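Local coordinates for protein glycoside Hydrolase (Bacteroides uniformis, PDB 5TA0) that probably hydrolyses agarose chains in the gut symbiont, binding an agaro-oligosaccharide at the C-terminal end of the strands of a beta/alpha barrel, at residues E199-P204 against F223-T228; E203-I208 against S217-L222; Y245-P250 against F278-Y283. One frame throughout, in Å; residues are numbered along the deposited sequence. Where two conformers were deposited one is given.

Interaction 1. Residues E199-P204 against F223-T228; sequences EVINEP and FEFHST. With GAL (beta-D-galactopyranose), chain C; AAL (3,6-anhydro-alpha-L-galactopyranose), chain B.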
loop_
_atom_site.group_PDB
_atom_site.type_symbol
_atom_site.label_atom_id
_atom_site.label_comp_id
_atom_site.label_asym_id
_atom_site.label_seq_id
_atom_site.Cartn_x
_atom_site.Cartn_y
_atom_site.Cartn_z
ATOM N N GLU A 199 12.599 -0.437 7.816
ATOM C CA GLU A 199 11.750 0.526 8.487
ATOM C C GLU A 199 12.291 0.715 9.892
ATOM O O GLU A 199 12.804 -0.210 10.495
ATOM C CB GLU A 199 10.304 0.036 8.554
ATOM C CG GLU A 199 9.602 -0.216 7.218
ATOM C CD GLU A 199 8.214 -0.807 7.436
ATOM O OE1 GLU A 199 8.105 -1.881 8.064
ATOM O OE2 GLU A 199 7.221 -0.131 7.020
ATOM N N VAL A 200 12.157 1.928 10.416
ATOM C CA VAL A 200 12.687 2.206 11.758
ATOM C C VAL A 200 11.855 1.518 12.844
ATOM O O VAL A 200 12.373 0.763 13.686
ATOM C CB VAL A 200 12.799 3.733 11.988
ATOM C CG1 VAL A 200 13.096 4.071 13.448
ATOM C CG2 VAL A 200 13.887 4.308 11.065
ATOM N N ILE A 201 10.559 1.806 12.841
ATOM C CA ILE A 201 9.704 1.400 13.976
ATOM C C ILE A 201 8.249 1.321 13.558
ATOM O O ILE A 201 7.744 2.200 12.852
ATOM C CB ILE A 201 9.942 2.344 15.185
ATOM C CG1 ILE A 201 9.299 1.818 16.470
ATOM C CG2 ILE A 201 9.513 3.772 14.868
ATOM C CD1 ILE A 201 9.662 2.622 17.674
ATOM N N ASN A 202 7.558 0.279 14.001
ATOM C CA ASN A 202 6.173 0.047 13.601
ATOM C C ASN A 202 5.154 0.906 14.361
ATOM O O ASN A 202 5.127 0.882 15.595
ATOM C CB ASN A 202 5.841 -1.426 13.840
ATOM C CG ASN A 202 4.502 -1.828 13.290
ATOM O OD1 ASN A 202 4.300 -1.849 12.085
ATOM N ND2 ASN A 202 3.562 -2.181 14.182
ATOM N N GLU A 203 4.323 1.679 13.643
ATOM C CA GLU A 203 3.161 2.386 14.217
ATOM C C GLU A 203 3.467 3.108 15.536
ATOM O O GLU A 203 2.811 2.908 16.565
ATOM C CB GLU A 203 2.003 1.395 14.374
ATOM C CG GLU A 203 1.584 0.787 13.039
ATOM C CD GLU A 203 0.315 -0.023 13.060
ATOM O OE1 GLU A 203 -0.096 -0.449 14.151
ATOM O OE2 GLU A 203 -0.215 -0.269 11.943
ATOM N N PRO A 204 4.464 4.003 15.508
ATOM C CA PRO A 204 4.927 4.588 16.755
ATOM C C PRO A 204 3.988 5.569 17.427
ATOM O O PRO A 204 3.946 5.601 18.659
ATOM C CB PRO A 204 6.248 5.249 16.371
ATOM C CG PRO A 204 6.083 5.590 14.906
ATOM C CD PRO A 204 5.304 4.406 14.367
ATOM N N PHE A 223 10.190 11.849 15.491
ATOM C CA PHE A 223 10.725 12.153 14.155
ATOM C C PHE A 223 12.246 12.320 14.160
ATOM O O PHE A 223 12.939 11.794 13.271
ATOM C CB PHE A 223 9.965 13.347 13.556
ATOM C CG PHE A 223 8.492 13.135 13.452
ATOM C CD1 PHE A 223 7.935 11.858 13.302
ATOM C CD2 PHE A 223 7.613 14.215 13.503
ATOM C CE1 PHE A 223 6.585 11.679 13.196
ATOM C CE2 PHE A 223 6.252 14.036 13.393
ATOM C CZ PHE A 223 5.727 12.757 13.240
ATOM N N GLU A 224 12.770 13.048 15.165
ATOM C CA GLU A 224 14.221 13.199 15.345
ATOM C C GLU A 224 14.862 11.819 15.474
ATOM O O GLU A 224 15.891 11.552 14.850
ATOM C CB GLU A 224 14.603 14.050 16.593
ATOM C CG GLU A 224 14.487 15.576 16.444
ATOM C CD GLU A 224 14.895 16.403 17.681
ATOM O OE1 GLU A 224 15.696 15.925 18.513
ATOM O OE2 GLU A 224 14.345 17.505 17.795
ATOM N N PHE A 225 14.247 10.951 16.287
ATOM C CA PHE A 225 14.715 9.568 16.482
ATOM C C PHE A 225 14.945 8.850 15.153
ATOM O O PHE A 225 15.915 8.123 15.009
ATOM C CB PHE A 225 13.683 8.869 17.371
ATOM C CG PHE A 225 13.845 7.383 17.566
ATOM C CD1 PHE A 225 14.630 6.898 18.598
ATOM C CD2 PHE A 225 13.098 6.478 16.836
ATOM C CE1 PHE A 225 14.724 5.542 18.838
ATOM C CE2 PHE A 225 13.178 5.130 17.093
ATOM C CZ PHE A 225 13.988 4.660 18.095
ATOM N N HIS A 226 14.088 9.076 14.169
ATOM C CA HIS A 226 14.268 8.443 12.877
ATOM C C HIS A 226 15.595 8.822 12.201
ATOM O O HIS A 226 16.255 7.965 11.629
ATOM C CB HIS A 226 13.104 8.748 11.927
ATOM C CG HIS A 226 11.901 7.884 12.158
ATOM N ND1 HIS A 226 11.087 7.982 13.260
ATOM C CD2 HIS A 226 11.391 6.874 11.417
ATOM C CE1 HIS A 226 10.137 7.063 13.193
ATOM N NE2 HIS A 226 10.283 6.391 12.072
ATOM N N SER A 227 15.982 10.088 12.247
ATOM C CA SER A 227 17.279 10.490 11.668
ATOM C C SER A 227 18.429 9.793 12.380
ATOM O O SER A 227 19.360 9.315 11.750
ATOM C CB SER A 227 17.457 11.990 11.764
ATOM O OG SER A 227 16.511 12.672 10.943
ATOM N N THR A 228 18.334 9.709 13.707
ATOM C CA THR A 228 19.390 9.061 14.480
ATOM C C THR A 228 19.468 7.566 14.177
ATOM O O THR A 228 20.559 7.012 14.008
ATOM C CB THR A 228 19.183 9.358 15.958
ATOM O OG1 THR A 228 19.317 10.789 16.137
ATOM C CG2 THR A 228 20.214 8.627 16.843
HETATM C C1 GAL C . -2.210 -3.861 14.281
HETATM C C2 GAL C . -0.703 -4.011 14.148
HETATM C C3 GAL C . -0.247 -5.394 13.718
HETATM C C4 GAL C . -1.121 -6.513 14.273
HETATM C C5 GAL C . -2.591 -6.217 14.159
HETATM C C6 GAL C . -3.525 -7.296 14.738
HETATM O O2 GAL C . -0.220 -3.093 13.177
HETATM O O3 GAL C . 1.077 -5.486 14.266
HETATM O O4 GAL C . -0.773 -6.697 15.657
HETATM O O5 GAL C . -2.802 -5.011 14.893
HETATM O O6 GAL C . -3.422 -8.561 14.060
HETATM C C1 AAL B . -5.806 -0.936 16.760
HETATM C C2 AAL B . -5.315 -2.285 17.283
HETATM C C3 AAL B . -3.865 -2.439 16.898
HETATM C C4 AAL B . -3.693 -2.394 15.405
HETATM C C5 AAL B . -3.921 -0.925 15.194
HETATM C C6 AAL B . -3.052 -0.322 16.271
HETATM O O2 AAL B . -6.077 -3.362 16.722
HETATM O O3 AAL B . -3.143 -1.278 17.351
HETATM O O4 AAL B . -2.352 -2.697 15.099
HETATM O O5 AAL B . -5.308 -0.674 15.435
HETATM O O HOH W 1 9.304 3.822 11.109
#

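Interaction 2. Residues E203-I208 against S217-L222; sequences EPLWDI and SSITKL. With AAL (3,6-anhydro-alpha-L-galactopyranose), chain B; GAL (beta-D-galactopyranose), chain C; GAL (beta-D-galactopyranose), chain D; SO4 (sulfate ion), chain G.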
loop_
_atom_site.group_PDB
_atom_site.type_symbol
_atom_site.label_atom_id
_atom_site.label_comp_id
_atom_site.label_asym_id
_atom_site.label_seq_id
_atom_site.Cartn_x
_atom_site.Cartn_y
_atom_site.Cartn_z
ATOM N N GLU A 203 4.323 1.679 13.643
ATOM C CA GLU A 203 3.161 2.386 14.217
ATOM C C GLU A 203 3.467 3.108 15.536
ATOM O O GLU A 203 2.811 2.908 16.565
ATOM C CB GLU A 203 2.003 1.395 14.374
ATOM C CG GLU A 203 1.584 0.787 13.039
ATOM C CD GLU A 203 0.315 -0.023 13.060
ATOM O OE1 GLU A 203 -0.096 -0.449 14.151
ATOM O OE2 GLU A 203 -0.215 -0.269 11.943
ATOM N N PRO A 204 4.464 4.003 15.508
ATOM C CA PRO A 204 4.927 4.588 16.755
ATOM C C PRO A 204 3.988 5.569 17.427
ATOM O O PRO A 204 3.946 5.601 18.659
ATOM C CB PRO A 204 6.248 5.249 16.371
ATOM C CG PRO A 204 6.083 5.590 14.906
ATOM C CD PRO A 204 5.304 4.406 14.367
ATOM N N LEU A 205 3.285 6.393 16.657
ATOM C CA LEU A 205 2.359 7.363 17.237
ATOM C C LEU A 205 1.118 6.728 17.799
ATOM O O LEU A 205 0.523 7.298 18.710
ATOM C CB LEU A 205 2.039 8.522 16.288
ATOM C CG LEU A 205 3.267 9.397 15.967
ATOM C CD1 LEU A 205 2.841 10.554 15.077
ATOM C CD2 LEU A 205 3.980 9.928 17.211
ATOM N N TRP A 206 0.755 5.539 17.336
ATOM C CA TRP A 206 -0.272 4.769 18.012
ATOM C C TRP A 206 0.127 4.555 19.479
ATOM O O TRP A 206 -0.651 4.855 20.396
ATOM C CB TRP A 206 -0.542 3.438 17.309
ATOM C CG TRP A 206 -1.533 2.599 18.052
ATOM C CD1 TRP A 206 -1.269 1.490 18.771
ATOM C CD2 TRP A 206 -2.940 2.850 18.197
ATOM N NE1 TRP A 206 -2.420 1.018 19.364
ATOM C CE2 TRP A 206 -3.456 1.842 19.041
ATOM C CE3 TRP A 206 -3.801 3.852 17.737
ATOM C CZ2 TRP A 206 -4.820 1.794 19.404
ATOM C CZ3 TRP A 206 -5.163 3.790 18.092
ATOM C CH2 TRP A 206 -5.645 2.773 18.910
ATOM N N ASP A 207 1.336 4.047 19.718
ATOM C CA ASP A 207 1.770 3.829 21.108
ATOM C C ASP A 207 2.072 5.124 21.864
ATOM O O ASP A 207 1.786 5.218 23.063
ATOM C CB ASP A 207 2.993 2.905 21.150
ATOM C CG ASP A 207 2.625 1.449 21.188
ATOM O OD1 ASP A 207 2.601 0.882 22.289
ATOM O OD2 ASP A 207 2.390 0.850 20.155
ATOM N N ILE A 208 2.679 6.100 21.214
ATOM C CA ILE A 208 3.100 7.340 21.880
ATOM C C ILE A 208 1.918 8.235 22.232
ATOM O O ILE A 208 1.926 8.866 23.304
ATOM C CB ILE A 208 4.131 8.115 21.017
ATOM C CG1 ILE A 208 5.457 7.391 21.087
ATOM C CG2 ILE A 208 4.268 9.592 21.394
ATOM C CD1 ILE A 208 6.450 7.824 20.027
ATOM N N SER A 217 3.665 11.635 24.878
ATOM C CA SER A 217 4.994 12.217 24.852
ATOM C C SER A 217 5.246 12.906 23.507
ATOM O O SER A 217 4.384 12.917 22.620
ATOM C CB SER A 217 6.031 11.150 25.176
ATOM O OG SER A 217 5.983 10.097 24.227
ATOM N N SER A 218 6.391 13.538 23.388
ATOM C CA SER A 218 6.685 14.377 22.227
ATOM C C SER A 218 6.601 13.641 20.881
ATOM O O SER A 218 7.201 12.570 20.686
ATOM C CB SER A 218 8.062 15.052 22.363
ATOM O OG SER A 218 8.511 15.590 21.140
ATOM N N ILE A 219 5.882 14.248 19.943
ATOM C CA ILE A 219 5.732 13.720 18.593
ATOM C C ILE A 219 6.989 14.029 17.776
ATOM O O ILE A 219 7.516 13.133 17.069
ATOM C CB ILE A 219 4.476 14.331 17.942
ATOM C CG1 ILE A 219 3.219 13.794 18.624
ATOM C CG2 ILE A 219 4.445 14.091 16.441
ATOM C CD1 ILE A 219 1.950 14.531 18.258
ATOM N N THR A 220 7.509 15.251 17.832
ATOM C CA THR A 220 8.690 15.564 17.048
ATOM C C THR A 220 9.958 14.822 17.514
ATOM O O THR A 220 10.870 14.578 16.716
ATOM C CB THR A 220 8.934 17.066 16.898
ATOM O OG1 THR A 220 9.204 17.675 18.156
ATOM C CG2 THR A 220 7.757 17.760 16.254
ATOM N N LYS A 221 10.028 14.464 18.795
ATOM C CA LYS A 221 11.128 13.647 19.279
ATOM C C LYS A 221 11.192 12.304 18.532
ATOM O O LYS A 221 12.281 11.827 18.218
ATOM C CB LYS A 221 10.991 13.429 20.778
ATOM C CG LYS A 221 12.172 12.762 21.448
ATOM C CD LYS A 221 11.898 12.564 22.938
ATOM C CE LYS A 221 13.140 12.208 23.709
ATOM N NZ LYS A 221 12.812 11.669 25.069
ATOM N N LEU A 222 10.042 11.697 18.273
ATOM C CA LEU A 222 9.992 10.467 17.487
ATOM C C LEU A 222 10.524 10.698 16.073
ATOM O O LEU A 222 11.260 9.871 15.513
ATOM C CB LEU A 222 8.570 9.944 17.422
ATOM C CG LEU A 222 8.341 8.913 16.323
ATOM C CD1 LEU A 222 8.902 7.561 16.731
ATOM C CD2 LEU A 222 6.864 8.848 16.012
HETATM C C1 AAL B . -5.806 -0.936 16.760
HETATM C C2 AAL B . -5.315 -2.285 17.283
HETATM C C3 AAL B . -3.865 -2.439 16.898
HETATM C C4 AAL B . -3.693 -2.394 15.405
HETATM C C5 AAL B . -3.921 -0.925 15.194
HETATM C C6 AAL B . -3.052 -0.322 16.271
HETATM O O2 AAL B . -6.077 -3.362 16.722
HETATM O O3 AAL B . -3.143 -1.278 17.351
HETATM O O4 AAL B . -2.352 -2.697 15.099
HETATM O O5 AAL B . -5.308 -0.674 15.435
HETATM C C1 GAL C . -2.210 -3.861 14.281
HETATM C C2 GAL C . -0.703 -4.011 14.148
HETATM C C3 GAL C . -0.247 -5.394 13.718
HETATM C C4 GAL C . -1.121 -6.513 14.273
HETATM C C5 GAL C . -2.591 -6.217 14.159
HETATM C C6 GAL C . -3.525 -7.296 14.738
HETATM O O2 GAL C . -0.220 -3.093 13.177
HETATM O O3 GAL C . 1.077 -5.486 14.266
HETATM O O4 GAL C . -0.773 -6.697 15.657
HETATM O O5 GAL C . -2.802 -5.011 14.893
HETATM O O6 GAL C . -3.422 -8.561 14.060
HETATM C C1 GAL D . -10.108 1.122 17.885
HETATM C C2 GAL D . -9.269 -0.109 17.617
HETATM C C3 GAL D . -7.862 0.263 17.157
HETATM C C4 GAL D . -7.918 1.280 16.025
HETATM C C5 GAL D . -8.770 2.469 16.449
HETATM C C6 GAL D . -8.804 3.547 15.384
HETATM O O1 GAL D . -11.472 0.781 18.199
HETATM O O2 GAL D . -9.139 -0.901 18.796
HETATM O O3 GAL D . -7.235 -0.967 16.781
HETATM O O4 GAL D . -8.488 0.699 14.842
HETATM O O5 GAL D . -10.089 1.979 16.732
HETATM O O6 GAL D . -9.581 4.657 15.836
HETATM S S SO4 G . 9.501 12.495 25.964
HETATM O O1 SO4 G . 9.618 11.328 25.011
HETATM O O2 SO4 G . 8.598 13.522 25.343
HETATM O O3 SO4 G . 8.940 12.054 27.284
HETATM O O4 SO4 G . 10.812 13.205 26.179
#

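Interaction 3. Residues Y245-P250 against F278-Y283; sequences YCTAFP and FTIHLY. With AAL (3,6-anhydro-alpha-L-galactopyranose), chain B; GAL (beta-D-galactopyranose), chain D.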
loop_
_atom_site.group_PDB
_atom_site.type_symbol
_atom_site.label_atom_id
_atom_site.label_comp_id
_atom_site.label_asym_id
_atom_site.label_seq_id
_atom_site.Cartn_x
_atom_site.Cartn_y
_atom_site.Cartn_z
ATOM N N TYR A 245 7.466 6.994 8.683
ATOM C CA TYR A 245 7.456 6.603 10.092
ATOM C C TYR A 245 6.543 5.428 10.392
ATOM O O TYR A 245 6.340 5.106 11.547
ATOM C CB TYR A 245 7.222 7.786 11.034
ATOM C CG TYR A 245 5.842 8.422 11.101
ATOM C CD1 TYR A 245 4.843 7.918 11.932
ATOM C CD2 TYR A 245 5.562 9.592 10.399
ATOM C CE1 TYR A 245 3.611 8.567 12.039
ATOM C CE2 TYR A 245 4.339 10.220 10.502
ATOM C CZ TYR A 245 3.375 9.717 11.335
ATOM O OH TYR A 245 2.176 10.377 11.438
ATOM N N CYS A 246 6.037 4.760 9.341
ATOM C CA CYS A 246 5.260 3.518 9.440
ATOM C C CYS A 246 3.947 3.776 10.160
ATOM O O CYS A 246 3.618 3.151 11.164
ATOM C CB CYS A 246 6.103 2.410 10.066
ATOM S SG CYS A 246 5.450 0.766 9.882
ATOM N N THR A 247 3.216 4.743 9.629
ATOM C CA THR A 247 2.034 5.318 10.278
ATOM C C THR A 247 0.856 4.354 10.362
ATOM O O THR A 247 0.405 3.838 9.353
ATOM C CB THR A 247 1.618 6.547 9.452
ATOM O OG1 THR A 247 2.799 7.339 9.201
ATOM C CG2 THR A 247 0.530 7.360 10.150
ATOM N N ALA A 248 0.293 4.180 11.545
ATOM C CA ALA A 248 -0.880 3.324 11.745
ATOM C C ALA A 248 -2.118 3.831 11.032
ATOM O O ALA A 248 -2.825 3.027 10.393
ATOM C CB ALA A 248 -1.181 3.149 13.233
ATOM N N PHE A 249 -2.365 5.143 11.146
ATOM C CA PHE A 249 -3.615 5.766 10.693
ATOM C C PHE A 249 -3.316 7.162 10.180
ATOM O O PHE A 249 -3.406 8.129 10.919
ATOM C CB PHE A 249 -4.649 5.822 11.847
ATOM C CG PHE A 249 -5.015 4.475 12.376
ATOM C CD1 PHE A 249 -5.723 3.580 11.596
ATOM C CD2 PHE A 249 -4.552 4.045 13.633
ATOM C CE1 PHE A 249 -6.011 2.297 12.060
ATOM C CE2 PHE A 249 -4.852 2.763 14.091
ATOM C CZ PHE A 249 -5.577 1.886 13.301
ATOM N N PRO A 250 -2.885 7.284 8.903
ATOM C CA PRO A 250 -2.551 8.595 8.321
ATOM C C PRO A 250 -3.831 9.332 7.989
ATOM O O PRO A 250 -4.460 9.046 6.964
ATOM C CB PRO A 250 -1.715 8.237 7.056
ATOM C CG PRO A 250 -2.191 6.896 6.692
ATOM C CD PRO A 250 -2.595 6.179 7.963
ATOM N N PHE A 278 9.492 6.577 2.383
ATOM C CA PHE A 278 8.413 6.829 3.340
ATOM C C PHE A 278 7.579 5.575 3.443
ATOM O O PHE A 278 7.484 4.820 2.467
ATOM C CB PHE A 278 7.583 8.024 2.903
ATOM C CG PHE A 278 8.281 9.354 3.059
ATOM C CD1 PHE A 278 9.364 9.537 3.934
ATOM C CD2 PHE A 278 7.877 10.456 2.312
ATOM C CE1 PHE A 278 9.961 10.792 4.081
ATOM C CE2 PHE A 278 8.467 11.679 2.458
ATOM C CZ PHE A 278 9.519 11.864 3.332
ATOM N N THR A 279 6.979 5.347 4.604
ATOM C CA THR A 279 6.183 4.154 4.813
ATOM C C THR A 279 4.968 4.451 5.690
ATOM O O THR A 279 5.085 5.182 6.713
ATOM C CB THR A 279 7.042 2.984 5.345
ATOM O OG1 THR A 279 6.175 1.868 5.596
ATOM C CG2 THR A 279 7.793 3.342 6.590
ATOM N N ILE A 280 3.816 3.924 5.261
ATOM C CA ILE A 280 2.540 4.079 5.940
ATOM C C ILE A 280 1.786 2.768 5.910
ATOM O O ILE A 280 2.101 1.868 5.127
ATOM C CB ILE A 280 1.679 5.191 5.333
ATOM C CG1 ILE A 280 1.316 4.900 3.864
ATOM C CG2 ILE A 280 2.368 6.543 5.462
ATOM C CD1 ILE A 280 0.432 5.952 3.212
ATOM N N HIS A 281 0.774 2.660 6.763
ATOM C CA HIS A 281 -0.229 1.610 6.714
ATOM C C HIS A 281 -1.562 2.183 6.313
ATOM O O HIS A 281 -1.887 3.288 6.679
ATOM C CB HIS A 281 -0.309 0.924 8.076
ATOM C CG HIS A 281 0.953 0.206 8.429
ATOM N ND1 HIS A 281 1.201 -0.309 9.681
ATOM C CD2 HIS A 281 2.044 -0.086 7.679
ATOM C CE1 HIS A 281 2.387 -0.898 9.690
ATOM N NE2 HIS A 281 2.904 -0.794 8.482
ATOM N N LEU A 282 -2.335 1.430 5.533
ATOM C CA LEU A 282 -3.639 1.915 5.019
ATOM C C LEU A 282 -4.712 0.862 5.232
ATOM O O LEU A 282 -4.732 -0.170 4.542
ATOM C CB LEU A 282 -3.525 2.279 3.534
ATOM C CG LEU A 282 -2.695 3.518 3.239
ATOM C CD1 LEU A 282 -2.421 3.600 1.753
ATOM C CD2 LEU A 282 -3.372 4.784 3.749
ATOM N N TYR A 283 -5.628 1.147 6.149
ATOM C CA TYR A 283 -6.711 0.230 6.438
ATOM C C TYR A 283 -8.075 0.877 6.262
ATOM O O TYR A 283 -8.365 1.952 6.808
ATOM C CB TYR A 283 -6.580 -0.280 7.846
ATOM C CG TYR A 283 -5.512 -1.317 8.042
ATOM C CD1 TYR A 283 -5.675 -2.598 7.577
ATOM C CD2 TYR A 283 -4.375 -1.028 8.748
ATOM C CE1 TYR A 283 -4.721 -3.565 7.802
ATOM C CE2 TYR A 283 -3.419 -1.989 8.988
ATOM C CZ TYR A 283 -3.591 -3.261 8.508
ATOM O OH TYR A 283 -2.638 -4.231 8.783
HETATM C C1 AAL B . -5.806 -0.936 16.760
HETATM C C2 AAL B . -5.315 -2.285 17.283
HETATM C C3 AAL B . -3.865 -2.439 16.898
HETATM C C4 AAL B . -3.693 -2.394 15.405
HETATM C C5 AAL B . -3.921 -0.925 15.194
HETATM C C6 AAL B . -3.052 -0.322 16.271
HETATM O O2 AAL B . -6.077 -3.362 16.722
HETATM O O3 AAL B . -3.143 -1.278 17.351
HETATM O O4 AAL B . -2.352 -2.697 15.099
HETATM O O5 AAL B . -5.308 -0.674 15.435
HETATM C C1 GAL D . -10.108 1.122 17.885
HETATM C C2 GAL D . -9.269 -0.109 17.617
HETATM C C3 GAL D . -7.862 0.263 17.157
HETATM C C4 GAL D . -7.918 1.280 16.025
HETATM C C5 GAL D . -8.770 2.469 16.449
HETATM C C6 GAL D . -8.804 3.547 15.384
HETATM O O1 GAL D . -11.472 0.781 18.199
HETATM O O2 GAL D . -9.139 -0.901 18.796
HETATM O O3 GAL D . -7.235 -0.967 16.781
HETATM O O4 GAL D . -8.488 0.699 14.842
HETATM O O5 GAL D . -10.089 1.979 16.732
HETATM O O6 GAL D . -9.581 4.657 15.836
HETATM O O HOH W 2 -4.401 3.012 8.132
#

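Interaction 1. Residues E199-P204 against F223-T228
F225 and H226 on helix 219-236 pack against V200 and I201, which follow strand 197-199 of the beta/alpha barrel. The contact is buried and joins this helix to the chain that runs from the strand into the sugar site. First comes F225. Its CE2 lies 3.8 Å from V200 CG1, and the two side chains lie alongside, running opposite ways. I201 CD1 reaches the same ring more loosely. Next comes H226, whose imidazole meets both V200 and I201. V200 CG1 stands over one face of the imidazole, 4.0 Å from its centroid and 16° off the normal, a CH-pi contact. CG1 is anti to the backbone N (chi1 169°), which sets this methyl over the ring. I201 CG2 meets H226 CE1 at 3.7 Å, the isoleucine lying across the imidazole. H226 ND1 is hydrogen-bonded to L222 O, one turn back, which helps fix the rotation of the ring. A water bridges H226 NE2 and I201 N. A leucine at H226 would probably leave this water without its helix partner and L222 O without the imidazole N-H. The water lies in the ring plane, 2.9 Å from H226 NE2, and accepts from I201 N at 2.9 Å.

Interaction 2. Residues E203-I208 against S217-L222
P204, L205 and I208 of the short helix 204-210 form a largely apolar helix-to-helix contact with I219 and L222 in the first turn of helix 219-236 and with S217 just before it. It sits just after the fourth strand of the beta/alpha barrel, where the short helix belongs to the loop leading into the longer one. L222 meets P204, L205 and I208. It has two conformers; in one of them CD2 lies 3.5 Å from P204 CG. The same methyl meets L205 CD2, with a spacing too short to be relied on. L205 CD1 also touches I219 CG2 at 4.1 Å. One turn further along the short helix, I208 CD1 rests 4.0 Å from L222 CB. I208 holds CG1 anti to the carbonyl carbon (chi1 -74°), which leaves CG2 against S217, 3.3 Å from its OG.

Both segments also meet bound groups. E203, the N-cap residue of the short helix, reaches the galactose of chain C, its OE1 2.8 Å from the sugar O2. One face of the W206 indole meets the anhydrogalactose, whose C6 stands 3.4 Å from the ring plane, toward its rim. The contact thus backs a helix that takes part in the glycan pocket. On the other helix, S218 is the N-cap, and its OG accepts from K221 N. A sulfate, probably from the crystallisation liquor, is held there by K221 NZ and by the backbone. S218 N donates to sulfate O2 along a nearly straight path, 169° at the hydrogen.

Interaction 3. Residues Y245-P250 against F278-Y283
C246 N donates to T279 O at 2.8 Å, and H281 N donates to T247 O at 2.9 Å. These two bonds join strand 245-247 to the parallel strand 278-283. T247 N makes a further, weak bond to T279 O. The register slips by one residue between Y245 and T247, a beta bulge. C246, with left-handed backbone angles (phi 65°, psi 55°), lies in the bulge. Past the end of strand 245-247, a water continues the pairing. It donates to A248 O and H281 O and accepts from Y283 N.

The side chains follow. C246 has two conformers; in one, SG comes obliquely to the imidazole of H281, 3.3 Å from NE2. In that ring ND1 is hydrogen-bonded to E203 and NE2 to S324. T247 OG1 is hydrogen-bonded to W264 and stands over the centre of the Y245 ring. I280 CG2 lies 3.8 Å from T247 OG1. P250 CG touches L282 CD2 at 3.8 Å. F249 reaches the glycan, with the anhydrogalactose O5 in the plane of the ring at its edge, 3.3 Å from F249 CZ. Neighbouring parallel strands whose ends feed loops into a sugar-binding cleft are typical of the beta/alpha barrel of glycoside hydrolases.

From the N terminus, the chain leaves strand 197-199 and enters the short helix 204-210. Interaction 2 then closes the small loop between this helix and the start of helix 219-236. Interaction 1 closes the wider loop around it, from the end of the strand to the next turns of the same helix, so the two nest and share E203 and P204. Interaction 3 opens later in series. It closes the crossover from strand 242-247 through helices 258-262 and 264-271 to strand 277-285. Bonds from E199 to T279 and from E203 to H281 tie it to the first region. Together they join three barrel strands, the helices between and the glycan pocket.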